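Side-chain contacts in rhamnosidase B (Bacillus sp., PDB 2OKX), which probably hydrolyses terminal alpha-L-rhamnose from rhamnosides with inversion of configuration, as an alpha-L-rhamnosidase of glycoside hydrolase family 78: residues 632-637 and 703-708; 663-668 and 723-728. All blocks are in the same frame, centred on the assembly; numbering follows the deposited sequence.

Contact 1 (632-637 and 703-708)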
loop_
_atom_site.group_PDB
_atom_site.type_symbol
_atom_site.label_atom_id
_atom_site.label_comp_id
_atom_site.label_asym_id
_atom_site.label_seq_id
_atom_site.Cartn_x
_atom_site.Cartn_y
_atom_site.Cartn_z
ATOM N N PHE A 632 4.677 -2.268 -18.566
ATOM C CA PHE A 632 3.437 -2.938 -18.184
ATOM C C PHE A 632 2.276 -1.958 -18.252
ATOM O O PHE A 632 1.127 -2.355 -18.469
ATOM C CB PHE A 632 3.545 -3.546 -16.780
ATOM C CG PHE A 632 4.530 -4.679 -16.685
ATOM C CD1 PHE A 632 4.834 -5.450 -17.807
ATOM C CD2 PHE A 632 5.161 -4.975 -15.482
ATOM C CE1 PHE A 632 5.755 -6.494 -17.729
ATOM C CE2 PHE A 632 6.080 -6.014 -15.395
ATOM C CZ PHE A 632 6.379 -6.775 -16.525
ATOM N N TRP A 633 2.580 -0.676 -18.068
ATOM C CA TRP A 633 1.566 0.369 -18.147
ATOM C C TRP A 633 1.079 0.437 -19.595
ATOM O O TRP A 633 -0.116 0.569 -19.856
ATOM C CB TRP A 633 2.155 1.728 -17.748
ATOM C CG TRP A 633 1.247 2.893 -18.059
ATOM C CD1 TRP A 633 0.079 3.215 -17.430
ATOM C CD2 TRP A 633 1.424 3.867 -19.096
ATOM N NE1 TRP A 633 -0.485 4.329 -18.011
ATOM C CE2 TRP A 633 0.320 4.749 -19.037
ATOM C CE3 TRP A 633 2.409 4.081 -20.071
ATOM C CZ2 TRP A 633 0.172 5.830 -19.918
ATOM C CZ3 TRP A 633 2.263 5.158 -20.949
ATOM C CH2 TRP A 633 1.151 6.017 -20.864
ATOM N N ILE A 634 2.014 0.358 -20.538
ATOM C CA ILE A 634 1.647 0.401 -21.946
ATOM C C ILE A 634 0.780 -0.817 -22.251
ATOM O O ILE A 634 -0.239 -0.716 -22.932
ATOM C CB ILE A 634 2.900 0.403 -22.850
ATOM C CG1 ILE A 634 3.654 1.728 -22.672
ATOM C CG2 ILE A 634 2.497 0.208 -24.310
ATOM C CD1 ILE A 634 4.977 1.803 -23.420
ATOM N N LEU A 635 1.188 -1.968 -21.726
ATOM C CA LEU A 635 0.439 -3.205 -21.917
ATOM C C LEU A 635 -0.973 -3.009 -21.369
ATOM O O LEU A 635 -1.957 -3.312 -22.043
ATOM C CB LEU A 635 1.111 -4.353 -21.162
ATOM C CG LEU A 635 0.993 -5.775 -21.724
ATOM C CD1 LEU A 635 1.295 -6.761 -20.611
ATOM C CD2 LEU A 635 -0.387 -6.031 -22.293
ATOM N N ALA A 636 -1.068 -2.495 -20.145
ATOM C CA ALA A 636 -2.366 -2.272 -19.516
ATOM C C ALA A 636 -3.243 -1.335 -20.344
ATOM O O ALA A 636 -4.461 -1.524 -20.422
ATOM C CB ALA A 636 -2.180 -1.717 -18.107
ATOM N N CYS A 637 -2.630 -0.322 -20.952
ATOM C CA CYS A 637 -3.371 0.621 -21.786
ATOM C C CYS A 637 -3.956 -0.122 -22.980
ATOM O O CYS A 637 -5.124 0.056 -23.322
ATOM C CB CYS A 637 -2.455 1.746 -22.284
ATOM S SG CYS A 637 -2.035 2.986 -21.037
ATOM N N VAL A 703 10.803 -4.708 -26.458
ATOM C CA VAL A 703 10.426 -5.157 -27.792
ATOM C C VAL A 703 8.908 -5.282 -27.856
ATOM O O VAL A 703 8.261 -4.690 -28.722
ATOM C CB VAL A 703 11.052 -6.531 -28.120
ATOM C CG1 VAL A 703 10.504 -7.054 -29.446
ATOM C CG2 VAL A 703 12.569 -6.407 -28.187
ATOM N N LYS A 704 8.343 -6.040 -26.920
ATOM C CA LYS A 704 6.898 -6.244 -26.886
ATOM C C LYS A 704 6.134 -4.942 -26.676
ATOM O O LYS A 704 5.059 -4.752 -27.242
ATOM C CB LYS A 704 6.515 -7.245 -25.791
ATOM C CG LYS A 704 5.035 -7.608 -25.810
ATOM C CD LYS A 704 4.654 -8.513 -24.657
ATOM C CE LYS A 704 3.138 -8.633 -24.541
ATOM N NZ LYS A 704 2.737 -9.347 -23.297
ATOM N N ALA A 705 6.685 -4.046 -25.859
ATOM C CA ALA A 705 6.041 -2.763 -25.596
ATOM C C ALA A 705 5.978 -1.947 -26.886
ATOM O O ALA A 705 4.966 -1.318 -27.189
ATOM C CB ALA A 705 6.812 -1.998 -24.529
ATOM N N LEU A 706 7.071 -1.962 -27.641
ATOM C CA LEU A 706 7.140 -1.236 -28.905
ATOM C C LEU A 706 6.077 -1.750 -29.869
ATOM O O LEU A 706 5.463 -0.978 -30.605
ATOM C CB LEU A 706 8.526 -1.408 -29.527
ATOM C CG LEU A 706 9.659 -0.681 -28.803
ATOM C CD1 LEU A 706 11.002 -1.255 -29.224
ATOM C CD2 LEU A 706 9.565 0.808 -29.106
ATOM N N ARG A 707 5.866 -3.061 -29.861
ATOM C CA ARG A 707 4.872 -3.675 -30.733
ATOM C C ARG A 707 3.455 -3.460 -30.206
ATOM O O ARG A 707 2.551 -3.098 -30.962
ATOM C CB ARG A 707 5.175 -5.166 -30.890
ATOM C CG ARG A 707 6.438 -5.417 -31.693
ATOM C CD ARG A 707 6.926 -6.844 -31.583
ATOM N NE ARG A 707 8.065 -7.079 -32.469
ATOM C CZ ARG A 707 8.865 -8.138 -32.398
ATOM N NH1 ARG A 707 9.871 -8.263 -33.252
ATOM N NH2 ARG A 707 8.668 -9.064 -31.467
ATOM N N ASP A 708 3.262 -3.672 -28.907
ATOM C CA ASP A 708 1.948 -3.481 -28.298
ATOM C C ASP A 708 1.440 -2.058 -28.529
ATOM O O ASP A 708 0.234 -1.828 -28.617
ATOM C CB ASP A 708 2.010 -3.756 -26.790
ATOM C CG ASP A 708 2.121 -5.234 -26.465
ATOM O OD1 ASP A 708 2.429 -5.562 -25.299
ATOM O OD2 ASP A 708 1.895 -6.069 -27.365
#
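A chi1 of -68° points Ile634 of helix 627-644 at Ala705 of helix 696-715. It sets CG1 beside the isoleucine's own backbone N and leaves CG2 anti to that N, and both branches are used: CG2 lies 4.1 Å from the backbone Ala705 O, while CD1 at the end of the other branch is 4.4 Å from Ala705 CB. Asp708, with CG likewise beside its backbone N (chi1 -74°), meets Leu635, bringing OD1 to 3.9 Å from Leu635 CG. Ile634 and Asp708 are buried parts of an alpha/alpha barrel, the catalytic-domain fold of GH78 enzymes. The two segments cross at 31° with their N-to-C directions roughly alike, consistent with neighbouring helices of one layer of such a barrel, and the short segments' axes come within 9.3 Å, an approach compatible with the small side chain of Ala705 beside Ile634. Leu635 divides its tip: CD2 also approaches Asp708 OD1, whereas CD1 meets the extended chain of Lys704 at its far end, 4.0 Å from NZ. The carboxylate therefore has hydrocarbon against OD1, and its charge is answered by Arg638, one residue past the first segment, whose NH1 forms a salt bridge with Asp708 OD2. Leu661 of helix 647-665 also packs against the Ile634 side chain.

Contact 2 (663-668 and 723-728)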
loop_
_atom_site.group_PDB
_atom_site.type_symbol
_atom_site.label_atom_id
_atom_site.label_comp_id
_atom_site.label_asym_id
_atom_site.label_seq_id
_atom_site.Cartn_x
_atom_site.Cartn_y
_atom_site.Cartn_z
ATOM N N HIS A 663 11.699 8.098 -25.499
ATOM C CA HIS A 663 12.810 8.287 -24.579
ATOM C C HIS A 663 13.492 6.994 -24.141
ATOM O O HIS A 663 14.685 6.999 -23.835
ATOM C CB HIS A 663 12.360 9.105 -23.369
ATOM C CG HIS A 663 12.103 10.544 -23.690
ATOM N ND1 HIS A 663 10.983 10.966 -24.373
ATOM C CD2 HIS A 663 12.854 11.651 -23.478
ATOM C CE1 HIS A 663 11.054 12.271 -24.568
ATOM N NE2 HIS A 663 12.179 12.712 -24.035
ATOM N N TYR A 664 12.760 5.886 -24.107
ATOM C CA TYR A 664 13.387 4.625 -23.728
ATOM C C TYR A 664 14.351 4.193 -24.832
ATOM O O TYR A 664 15.402 3.606 -24.563
ATOM C CB TYR A 664 12.343 3.528 -23.488
ATOM C CG TYR A 664 11.831 3.490 -22.062
ATOM C CD1 TYR A 664 10.661 4.152 -21.700
ATOM C CD2 TYR A 664 12.553 2.830 -21.064
ATOM C CE1 TYR A 664 10.221 4.164 -20.374
ATOM C CE2 TYR A 664 12.121 2.836 -19.738
ATOM C CZ TYR A 664 10.956 3.505 -19.401
ATOM O OH TYR A 664 10.536 3.527 -18.087
ATOM N N LEU A 665 13.986 4.494 -26.075
ATOM C CA LEU A 665 14.815 4.147 -27.227
ATOM C C LEU A 665 16.149 4.892 -27.206
ATOM O O LEU A 665 17.164 4.380 -27.686
ATOM C CB LEU A 665 14.069 4.459 -28.528
ATOM C CG LEU A 665 12.932 3.505 -28.900
ATOM C CD1 LEU A 665 12.226 3.994 -30.159
ATOM C CD2 LEU A 665 13.500 2.112 -29.114
ATOM N N GLU A 666 16.146 6.098 -26.648
ATOM C CA GLU A 666 17.369 6.891 -26.569
ATOM C C GLU A 666 18.368 6.244 -25.616
ATOM O O GLU A 666 19.540 6.611 -25.592
ATOM C CB GLU A 666 17.052 8.314 -26.100
ATOM C CG GLU A 666 16.124 9.082 -27.026
ATOM C CD GLU A 666 15.743 10.439 -26.469
ATOM O OE1 GLU A 666 14.912 11.132 -27.092
ATOM O OE2 GLU A 666 16.276 10.813 -25.402
ATOM N N HIS A 667 17.905 5.274 -24.835
ATOM C CA HIS A 667 18.772 4.590 -23.886
ATOM C C HIS A 667 19.407 3.344 -24.478
ATOM O O HIS A 667 20.089 2.591 -23.784
ATOM C CB HIS A 667 17.991 4.257 -22.612
ATOM C CG HIS A 667 17.749 5.450 -21.739
ATOM N ND1 HIS A 667 18.655 5.872 -20.791
ATOM C CD2 HIS A 667 16.738 6.350 -21.720
ATOM C CE1 HIS A 667 18.214 6.982 -20.227
ATOM N NE2 HIS A 667 17.052 7.293 -20.773
ATOM N N ILE A 668 19.174 3.128 -25.768
ATOM C CA ILE A 668 19.767 1.999 -26.473
ATOM C C ILE A 668 21.041 2.556 -27.103
ATOM O O ILE A 668 20.988 3.530 -27.854
ATOM C CB ILE A 668 18.836 1.465 -27.585
ATOM C CG1 ILE A 668 17.575 0.856 -26.961
ATOM C CG2 ILE A 668 19.568 0.426 -28.426
ATOM C CD1 ILE A 668 16.564 0.342 -27.975
ATOM N N ASP A 723 4.974 2.776 -36.804
ATOM C CA ASP A 723 5.817 1.962 -37.677
ATOM C C ASP A 723 7.293 2.063 -37.323
ATOM O O ASP A 723 8.033 1.086 -37.436
ATOM C CB ASP A 723 5.606 2.343 -39.144
ATOM C CG ASP A 723 4.243 1.921 -39.661
ATOM O OD1 ASP A 723 3.249 2.620 -39.377
ATOM O OD2 ASP A 723 4.165 0.877 -40.342
ATOM N N ALA A 724 7.720 3.245 -36.893
ATOM C CA ALA A 724 9.112 3.450 -36.513
ATOM C C ALA A 724 9.444 2.561 -35.319
ATOM O O ALA A 724 10.517 1.956 -35.259
ATOM C CB ALA A 724 9.353 4.917 -36.165
ATOM N N PHE A 725 8.517 2.485 -34.367
ATOM C CA PHE A 725 8.708 1.656 -33.179
ATOM C C PHE A 725 8.779 0.191 -33.595
ATOM O O PHE A 725 9.538 -0.593 -33.026
ATOM C CB PHE A 725 7.550 1.851 -32.191
ATOM C CG PHE A 725 7.542 3.193 -31.502
ATOM C CD1 PHE A 725 6.405 3.630 -30.830
ATOM C CD2 PHE A 725 8.669 4.013 -31.509
ATOM C CE1 PHE A 725 6.385 4.862 -30.177
ATOM C CE2 PHE A 725 8.658 5.246 -30.857
ATOM C CZ PHE A 725 7.513 5.671 -30.190
ATOM N N ALA A 726 7.980 -0.172 -34.594
ATOM C CA ALA A 726 7.951 -1.543 -35.085
ATOM C C ALA A 726 9.313 -1.943 -35.650
ATOM O O ALA A 726 9.790 -3.055 -35.414
ATOM C CB ALA A 726 6.872 -1.689 -36.151
ATOM N N ALA A 727 9.939 -1.033 -36.392
ATOM C CA ALA A 727 11.247 -1.298 -36.985
ATOM C C ALA A 727 12.288 -1.511 -35.889
ATOM O O ALA A 727 13.058 -2.475 -35.922
ATOM C CB ALA A 727 11.659 -0.136 -37.877
ATOM N N ARG A 728 12.305 -0.598 -34.926
ATOM C CA ARG A 728 13.235 -0.672 -33.806
ATOM C C ARG A 728 13.071 -1.981 -33.039
ATOM O O ARG A 728 14.047 -2.557 -32.558
ATOM C CB ARG A 728 13.003 0.514 -32.873
ATOM C CG ARG A 728 13.523 1.834 -33.414
ATOM C CD ARG A 728 15.033 1.912 -33.257
ATOM N NE ARG A 728 15.425 3.132 -32.558
ATOM C CZ ARG A 728 16.499 3.239 -31.786
ATOM N NH1 ARG A 728 17.298 2.195 -31.609
ATOM N NH2 ARG A 728 16.771 4.386 -31.182
HETATM O O HOH W 1 18.999 4.836 -29.674
#
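Helix 647-665 is running out where segment 663-668 meets the first turns of helix 723-739: a type I beta turn from Leu665 to Ile668 follows, closed by Ile668 N bonding to Leu665 O at 3.0 Å. The backbones stay well apart, with Leu665 CA and Arg728 CA, the nearest pair, separated by 8.3 Å, so side chains and a water bridge the gap. This is helix-end packing within the alpha/alpha barrel of the GH78 catalytic domain, where one helix finishes beside another that is just starting. Leu665 is the wedge. Its CD1 approaches the Phe725 ring obliquely, 3.8 Å from CD2, as the two side chains pass at a slant. Its CD2 lies over one face of the Arg728 guanidinium, displaced toward the rim, and CB contacts the same group at NH2 from 3.8 Å. The leucine and arginine side chains lie alongside each other, running in opposite senses. The arginine gets there by folding: bends at chi2 (-77°) and chi3 (-127°) swing the guanidinium alongside the leucine toward the turn. Ile668 joins at the far end, its CD1 lying 4.1 Å from Arg728 NH1. Phe725 is buried, its side chain packed also on Trp654 and Leu661 of helix 647-665. The turn carbonyls are tied to the arginine by a single water. It donates to Leu665 O at 2.7 Å, giving that oxygen a second bond beside the turn's own N-H, and to Ile668 O at 3.0 Å. The same water, lying in the guanidinium plane at its edge, accepts from Arg728 NH2 at 2.7 Å.

The two contacts lie with their centres about 13 Å apart on the same side of the chain's centre, both inside the six-hairpin glycosidase domain. Their segments alternate along the sequence: 632-637, 663-668, 703-708, 723-728. Contact 1 joins helices 627-644 and 696-715, and contact 2 the helices that follow each of them in the chain, 647-665 and 723-739. Leu706, on the 703-708 segment of contact 1 though not touching 632-637, packs on both segments of contact 2, its CB 3.7 Å from Phe725 O and its CD2 4.1 Å from Leu665 CD2, so the four helices meet in one part of the barrel. Contact 1 is buried; contact 2, partly buried, lies farther from the chain's centre.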